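Local coordinates for protein immunomodulatory active chitinase (Trichuris suis, PDB 6G9C) that probably hydrolyses chitin as a secreted family 18 glycosidase and has immunomodulatory properties in inflammatory lung disease, at residues K51-P54 against E55-Q58. Sequence-based numbering, arbitrary orientation.
Sequences KYNP and EHYQ
Residues 51-53 run extended, and Pro54, Glu55 and His56 form a short 3-10 turn, in the loop between strands 34-40 and 64-72 of the family 18 TIM barrel. Two successive i to i+3 bonds build the turn. His56 N donates to Asn53 O at 2.8 Å, and Tyr57 N donates to Pro54 O at 3.0 Å. The His56 side chain folds back over the start of the turn. Its CG lies beside its own backbone N (chi1 -73°), which brings ND1 to the backbone of Asn53. Asn53 N donates to His56 ND1 at 2.9 Å, nearly straight (170° at the hydrogen), from a position tilted out of the imidazole plane. The rings of His56 and Tyr52 meet edge-to-face, the edge of His56 toward the face of Tyr52, with planes at 64°. His56 CB makes a CH-pi contact over that face, 4.1 Å from the centroid of the Tyr52 ring. Phe375 meets both rings. Tyr388 OH binds both Tyr52 OH and His56 O, tying the turn to a distant part of the chain. Pro54 packs on Leu89 and Val93 of helix 85-94. Asn53 and Glu55 side chains lie side by side. One water joins them, accepting from Asn53 ND2 and donating to Glu55 OE2, each at 2.8 Å.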
loop_
_atom_site.group_PDB
_atom_site.type_symbol
_atom_site.label_atom_id
_atom_site.label_comp_id
_atom_site.label_asym_id
_atom_site.label_seq_id
_atom_site.Cartn_x
_atom_site.Cartn_y
_atom_site.Cartn_z
ATOM N N LYS A 51 -2.713 -18.289 18.045
ATOM C CA LYS A 51 -3.281 -17.779 16.800
ATOM C C LYS A 51 -2.477 -16.586 16.295
ATOM O O LYS A 51 -2.279 -15.609 17.024
ATOM C CB LYS A 51 -4.737 -17.381 16.996
ATOM C CG LYS A 51 -5.401 -16.870 15.717
ATOM C CD LYS A 51 -6.651 -16.070 16.043
ATOM C CE LYS A 51 -7.335 -15.551 14.786
ATOM N NZ LYS A 51 -8.102 -16.625 14.105
ATOM N N TYR A 52 -2.019 -16.662 15.040
ATOM C CA TYR A 52 -1.180 -15.624 14.451
ATOM C C TYR A 52 -1.971 -14.884 13.383
ATOM O O TYR A 52 -2.446 -15.494 12.416
ATOM C CB TYR A 52 0.108 -16.204 13.860
ATOM C CG TYR A 52 1.118 -15.137 13.472
ATOM C CD1 TYR A 52 1.036 -14.475 12.234
ATOM C CD2 TYR A 52 2.145 -14.782 14.341
ATOM C CE1 TYR A 52 1.959 -13.488 11.893
ATOM C CE2 TYR A 52 3.062 -13.803 14.013
ATOM C CZ TYR A 52 2.970 -13.161 12.794
ATOM O OH TYR A 52 3.902 -12.198 12.491
ATOM N N ASN A 53 -2.093 -13.564 13.557
ATOM C CA ASN A 53 -2.721 -12.633 12.634
ATOM C C ASN A 53 -1.675 -11.733 11.989
ATOM O O ASN A 53 -0.627 -11.468 12.591
ATOM C CB ASN A 53 -3.752 -11.750 13.349
ATOM C CG ASN A 53 -4.817 -12.557 14.049
ATOM O OD1 ASN A 53 -5.283 -13.572 13.525
ATOM N ND2 ASN A 53 -5.207 -12.117 15.246
ATOM N N PRO A 54 -1.934 -11.239 10.774
ATOM C CA PRO A 54 -0.974 -10.329 10.125
ATOM C C PRO A 54 -0.607 -9.119 10.970
ATOM O O PRO A 54 0.549 -8.676 10.932
ATOM C CB PRO A 54 -1.711 -9.908 8.844
ATOM C CG PRO A 54 -2.608 -11.064 8.538
ATOM C CD PRO A 54 -3.082 -11.542 9.901
ATOM N N GLU A 55 -1.543 -8.589 11.764
ATOM C CA GLU A 55 -1.228 -7.433 12.590
ATOM C C GLU A 55 -0.295 -7.780 13.739
ATOM O O GLU A 55 0.154 -6.869 14.445
ATOM C CB GLU A 55 -2.514 -6.800 13.126
ATOM C CG GLU A 55 -3.409 -7.751 13.907
ATOM C CD GLU A 55 -4.422 -8.471 13.026
ATOM O OE1 GLU A 55 -4.218 -8.524 11.789
ATOM O OE2 GLU A 55 -5.428 -8.976 13.580
ATOM N N HIS A 56 -0.014 -9.065 13.961
ATOM C CA HIS A 56 0.984 -9.456 14.946
ATOM C C HIS A 56 2.408 -9.229 14.460
ATOM O O HIS A 56 3.336 -9.295 15.278
ATOM C CB HIS A 56 0.787 -10.924 15.345
ATOM C CG HIS A 56 -0.414 -11.156 16.210
ATOM N ND1 HIS A 56 -1.257 -12.235 16.048
ATOM C CD2 HIS A 56 -0.917 -10.438 17.246
ATOM C CE1 HIS A 56 -2.221 -12.179 16.950
ATOM N NE2 HIS A 56 -2.043 -11.094 17.686
ATOM N N TYR A 57 2.606 -8.982 13.161
ATOM C CA TYR A 57 3.933 -8.655 12.653
ATOM C C TYR A 57 4.434 -7.379 13.326
ATOM O O TYR A 57 3.652 -6.503 13.701
ATOM C CB TYR A 57 3.910 -8.476 11.123
ATOM C CG TYR A 57 5.248 -8.035 10.559
ATOM C CD1 TYR A 57 6.290 -8.948 10.412
ATOM C CD2 TYR A 57 5.485 -6.698 10.225
ATOM C CE1 TYR A 57 7.524 -8.556 9.925
ATOM C CE2 TYR A 57 6.723 -6.295 9.724
ATOM C CZ TYR A 57 7.736 -7.223 9.598
ATOM O OH TYR A 57 8.972 -6.841 9.122
ATOM N N GLN A 58 5.747 -7.288 13.510
ATOM C CA GLN A 58 6.360 -6.152 14.187
ATOM C C GLN A 58 7.274 -5.426 13.209
ATOM O O GLN A 58 8.145 -6.050 12.598
ATOM C CB GLN A 58 7.145 -6.616 15.420
ATOM C CG GLN A 58 7.977 -5.535 16.102
ATOM C CD GLN A 58 8.522 -6.017 17.446
ATOM O OE1 GLN A 58 7.768 -6.239 18.394
ATOM N NE2 GLN A 58 9.831 -6.224 17.510
HETATM O O HOH W 1 -4.985 -9.530 16.263
#